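Local coordinates for protein VipE (Legionella pneumophila subsp. pneumophila str. Philadelphia 1, PDB 4QN8) that is of unknown molecular function but is an effector of Legionella pneumophila, with its helical N-terminal part present here, at residues 31-36 with 102-107; 121-126 with 139-144. All blocks are in the same frame, centred on the assembly; numbering follows the deposited sequence.

Interaction 1: residues 31-36 with 102-107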
# COMPACT_ATOMS: atom_id res chain seq x y z
N ILE A 31 3.99 6.98 11.36
CA ILE A 31 2.88 7.93 11.29
C ILE A 31 2.17 7.85 9.93
O ILE A 31 0.94 7.87 9.84
CB ILE A 31 3.35 9.38 11.61
CG1 ILE A 31 3.73 9.48 13.09
CG2 ILE A 31 2.26 10.38 11.28
CD1 ILE A 31 4.41 10.79 13.48
N LEU A 32 2.95 7.74 8.86
CA LEU A 32 2.39 7.58 7.52
C LEU A 32 1.53 6.32 7.44
O LEU A 32 0.50 6.31 6.76
CB LEU A 32 3.53 7.53 6.49
CG LEU A 32 3.13 7.38 5.03
CD1 LEU A 32 2.28 8.59 4.58
CD2 LEU A 32 4.37 7.23 4.13
N LEU A 33 1.93 5.29 8.16
CA LEU A 33 1.23 4.00 8.16
C LEU A 33 0.01 3.97 9.10
O LEU A 33 -0.67 2.95 9.19
CB LEU A 33 2.22 2.89 8.51
CG LEU A 33 3.27 2.61 7.44
CD1 LEU A 33 4.47 1.80 7.99
CD2 LEU A 33 2.64 1.90 6.25
N ASP A 34 -0.27 5.07 9.80
CA ASP A 34 -1.47 5.17 10.63
C ASP A 34 -2.68 4.84 9.75
O ASP A 34 -2.83 5.37 8.65
CB ASP A 34 -1.60 6.58 11.25
CG ASP A 34 -2.82 6.73 12.17
OD1 ASP A 34 -3.95 6.39 11.76
OD2 ASP A 34 -2.66 7.24 13.30
N PRO A 35 -3.54 3.92 10.22
CA PRO A 35 -4.67 3.47 9.40
C PRO A 35 -5.58 4.61 8.92
O PRO A 35 -6.27 4.46 7.92
CB PRO A 35 -5.43 2.54 10.35
CG PRO A 35 -4.39 2.02 11.28
CD PRO A 35 -3.38 3.13 11.45
N ASN A 36 -5.55 5.75 9.61
CA ASN A 36 -6.42 6.86 9.25
C ASN A 36 -5.79 7.93 8.38
O ASN A 36 -6.42 8.95 8.10
CB ASN A 36 -6.99 7.51 10.50
CG ASN A 36 -7.94 6.61 11.23
OD1 ASN A 36 -7.56 5.94 12.18
ND2 ASN A 36 -9.18 6.58 10.77
N SER A 102 -4.73 -0.65 3.18
CA SER A 102 -3.55 -0.10 3.84
C SER A 102 -2.44 0.25 2.87
O SER A 102 -2.35 -0.31 1.77
CB SER A 102 -3.00 -1.10 4.84
OG SER A 102 -2.38 -2.17 4.15
N LEU A 103 -1.57 1.15 3.30
CA LEU A 103 -0.46 1.58 2.45
C LEU A 103 0.53 0.46 2.20
O LEU A 103 1.09 0.33 1.09
CB LEU A 103 0.25 2.78 3.07
CG LEU A 103 1.32 3.42 2.19
CD1 LEU A 103 0.73 4.01 0.87
CD2 LEU A 103 2.04 4.52 2.96
N GLU A 104 0.76 -0.36 3.22
CA GLU A 104 1.69 -1.48 3.07
C GLU A 104 1.17 -2.50 2.06
O GLU A 104 1.96 -3.05 1.29
CB GLU A 104 2.05 -2.12 4.41
CG GLU A 104 0.91 -2.85 5.12
CD GLU A 104 0.17 -1.97 6.12
OE1 GLU A 104 0.23 -0.72 5.99
OE2 GLU A 104 -0.47 -2.54 7.04
N LYS A 105 -0.14 -2.75 2.05
CA LYS A 105 -0.73 -3.64 1.05
C LYS A 105 -0.57 -3.05 -0.36
O LYS A 105 -0.22 -3.76 -1.32
CB LYS A 105 -2.21 -3.94 1.34
CG LYS A 105 -2.87 -4.71 0.19
CD LYS A 105 -4.08 -5.51 0.63
CE LYS A 105 -5.27 -4.62 0.92
NZ LYS A 105 -6.42 -5.45 1.44
N ALA A 106 -0.79 -1.75 -0.48
CA ALA A 106 -0.69 -1.13 -1.80
C ALA A 106 0.74 -1.07 -2.34
O ALA A 106 0.96 -1.30 -3.53
CB ALA A 106 -1.32 0.24 -1.82
N PHE A 107 1.70 -0.76 -1.48
CA PHE A 107 3.10 -0.76 -1.89
C PHE A 107 3.54 -2.16 -2.33
O PHE A 107 4.23 -2.31 -3.35
CB PHE A 107 3.99 -0.26 -0.76
CG PHE A 107 4.47 1.15 -0.95
CD1 PHE A 107 3.59 2.22 -0.89
CD2 PHE A 107 5.81 1.40 -1.18
CE1 PHE A 107 4.03 3.51 -1.07
CE2 PHE A 107 6.26 2.70 -1.36
CZ PHE A 107 5.36 3.76 -1.31
O HOH W 1 -1.29 0.69 7.83

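Interaction 2: residues 121-126 with 139-144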
# COMPACT_ATOMS: atom_id res chain seq x y z
N GLU A 121 10.24 -11.89 -2.37
CA GLU A 121 11.01 -12.04 -1.14
C GLU A 121 10.26 -11.57 0.12
O GLU A 121 10.59 -11.98 1.24
CB GLU A 121 12.35 -11.31 -1.26
CG GLU A 121 13.21 -11.78 -2.44
CD GLU A 121 14.48 -10.96 -2.60
OE1 GLU A 121 14.79 -10.15 -1.69
OE2 GLU A 121 15.17 -11.12 -3.63
N HIS A 122 9.24 -10.74 -0.05
CA HIS A 122 8.49 -10.20 1.09
C HIS A 122 7.69 -11.28 1.79
O HIS A 122 7.37 -11.15 2.98
CB HIS A 122 7.54 -9.08 0.67
CG HIS A 122 8.23 -7.84 0.21
ND1 HIS A 122 9.16 -7.17 0.97
CD2 HIS A 122 8.09 -7.12 -0.93
CE1 HIS A 122 9.58 -6.10 0.31
NE2 HIS A 122 8.94 -6.05 -0.84
N PHE A 123 7.37 -12.35 1.07
CA PHE A 123 6.57 -13.44 1.65
C PHE A 123 7.39 -14.33 2.56
O PHE A 123 6.84 -15.19 3.24
CB PHE A 123 5.88 -14.25 0.55
CG PHE A 123 4.93 -13.42 -0.27
CD1 PHE A 123 3.63 -13.20 0.16
CD2 PHE A 123 5.35 -12.81 -1.43
CE1 PHE A 123 2.76 -12.41 -0.58
CE2 PHE A 123 4.49 -12.02 -2.17
CZ PHE A 123 3.19 -11.82 -1.75
N ASN A 124 8.70 -14.10 2.58
CA ASN A 124 9.61 -14.78 3.49
C ASN A 124 9.87 -14.00 4.78
O ASN A 124 10.54 -14.50 5.69
CB ASN A 124 10.95 -15.05 2.79
CG ASN A 124 10.84 -16.11 1.72
OD1 ASN A 124 10.01 -17.02 1.81
ND2 ASN A 124 11.69 -16.01 0.70
N SER A 125 9.33 -12.79 4.86
CA SER A 125 9.62 -11.89 5.96
C SER A 125 8.98 -12.41 7.25
O SER A 125 7.97 -13.12 7.20
CB SER A 125 9.10 -10.48 5.64
OG SER A 125 7.68 -10.50 5.55
N THR A 126 9.57 -12.05 8.39
CA THR A 126 9.07 -12.50 9.69
C THR A 126 7.59 -12.14 9.86
O THR A 126 6.79 -12.95 10.33
CB THR A 126 9.88 -11.90 10.85
OG1 THR A 126 11.26 -12.31 10.74
CG2 THR A 126 9.34 -12.36 12.20
N ASP A 139 -1.18 -18.52 -0.20
CA ASP A 139 -1.89 -18.65 -1.48
C ASP A 139 -3.06 -17.67 -1.60
O ASP A 139 -3.21 -17.00 -2.62
CB ASP A 139 -2.43 -20.06 -1.66
CG ASP A 139 -1.35 -21.06 -2.08
OD1 ASP A 139 -0.15 -20.72 -1.99
OD2 ASP A 139 -1.70 -22.18 -2.50
N ASN A 140 -3.90 -17.60 -0.57
CA ASN A 140 -5.02 -16.66 -0.57
C ASN A 140 -4.56 -15.21 -0.48
O ASN A 140 -5.19 -14.31 -1.07
CB ASN A 140 -6.02 -16.97 0.55
CG ASN A 140 -6.86 -18.20 0.25
OD1 ASN A 140 -7.27 -18.43 -0.89
ND2 ASN A 140 -7.12 -18.99 1.29
N LEU A 141 -3.48 -14.96 0.26
CA LEU A 141 -2.91 -13.61 0.35
C LEU A 141 -2.58 -13.13 -1.06
O LEU A 141 -2.90 -11.99 -1.43
CB LEU A 141 -1.66 -13.58 1.24
CG LEU A 141 -0.89 -12.26 1.33
CD1 LEU A 141 -1.84 -11.13 1.74
CD2 LEU A 141 0.29 -12.35 2.31
N LYS A 142 -1.96 -13.99 -1.86
CA LYS A 142 -1.59 -13.62 -3.22
C LYS A 142 -2.78 -13.58 -4.19
O LYS A 142 -2.95 -12.60 -4.93
CB LYS A 142 -0.52 -14.57 -3.77
CG LYS A 142 0.83 -14.43 -3.08
CD LYS A 142 1.81 -15.44 -3.66
CE LYS A 142 3.19 -15.29 -3.03
NZ LYS A 142 4.11 -16.35 -3.54
N ALA A 143 -3.58 -14.63 -4.18
CA ALA A 143 -4.59 -14.81 -5.23
C ALA A 143 -5.87 -14.03 -4.95
O ALA A 143 -6.58 -13.66 -5.88
CB ALA A 143 -4.91 -16.28 -5.42
N VAL A 144 -6.18 -13.79 -3.68
CA VAL A 144 -7.44 -13.11 -3.33
C VAL A 144 -7.21 -11.70 -2.81
O VAL A 144 -7.83 -10.74 -3.29
CB VAL A 144 -8.25 -13.91 -2.30
CG1 VAL A 144 -9.49 -13.12 -1.87
CG2 VAL A 144 -8.63 -15.27 -2.86

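Interaction 1: residues 31-36 with 102-107
Leu32, the last residue of helix 26-32, and Leu33 just after it pack on Leu103 and Glu104 in the first turn of helix 103-114. The contact is buried in the core of an all-helical fold. Leu32 meets Leu103 branch to branch, and the two side chains slant across each other. Leu103 CD2 lies 3.7 Å from Leu32 CG and nearly as close to Leu32 CD2. Leu33 instead crosses Leu103 at about a right angle, and its CD2 methyl comes to 4.1 Å from Leu103 CB. The same methyl rests 3.6 Å from Glu104 OE1. Glu104 has CG between its backbone N and carbonyl carbon (chi1 67°), and the chain bends at chi2, which brings OE1 to the Leu33 methyl. Val66 of helix 58-69 and Met85 of helix 75-88 also touch Leu103. Next in the chain after Leu33, Asp34 forms an Asx turn, with OD1 accepting from Asn36 N. On the other segment, Ser102 is the N-cap of helix 103-114, and its OG accepts from Lys105 N. The polar link between the segments is one water. It donates to Leu33 O at 2.7 Å and to Glu104 OE1 at 2.8 Å.

Interaction 2: residues 121-126 with 139-144
Phe123 packs on Leu141 and Lys142 of helix 135-154, and three kinds of interaction share its ring. The first is CH-pi. Lys142 CE sits over the centre of one ring face, 3.5 Å from the centroid and only 5° off the ring normal. Lys142 CG also reaches the ring, 3.7 Å from Phe123 CE1. CG of Lys142 stands anti to the carbonyl carbon (chi1 -68°), and the chain is extended beyond it, which sets CG near the CE1-CZ side and CE over the centre.

The second is cation-pi. Lys142 NZ lies 4.5 Å from the Phe123 centroid, over the same face. The ammonium has a stronger partner in the salt bridge to Glu120, just before the segment. Glu120 therefore probably helps to hold the lysine end in place above the ring.

The third is apolar contact at the ring edge. Leu141 CD2 approaches near the ring plane, 3.8 Å from Phe123 CE1. Met112 of helix 103-114 also touches Phe123, and Leu146 touches both Phe123 and Leu141.

Hydrogen bonds shape the 121-126 backbone that carries the ring. His122 O accepts from two donors of Ser125. One is the backbone N at 3.2 Å. The other is OG at 2.7 Å, lying in the carbonyl plane. Ser125 is also the N-cap of helix 126-131, where its OG accepts a weak hydrogen bond from Val128 N. The His122 side chain turns to another part of the fold, where its NE2 bonds Glu111 and its ring stacks on His79.

The whole is a small aromatic and aliphatic contact between a 3-10 turn and a helix, with a lysine-phenylalanine cation-pi pair over one ring face, in an all-helical fold.

How the interactions relate
From the N terminus, the chain passes through helix 6-20 and reaches the end of helix 26-32, where interaction 1 begins. It then runs through helices 58-69 and 75-88. Interaction 1 closes this loop of 65 residues at the start of helix 103-114. The chain follows that helix and helix 116-119 to the 3-10 segment of interaction 2. Another 12 residues, the rest of helix 126-131, a short turn and the start of helix 135-154, lead to its close. The two loops follow in series and neither nest nor cross. The centres of interactions 1 and 2 lie about 17 Å apart. Helix 103-114 links them: its first turn enters interaction 1, its far end lies against interaction 2.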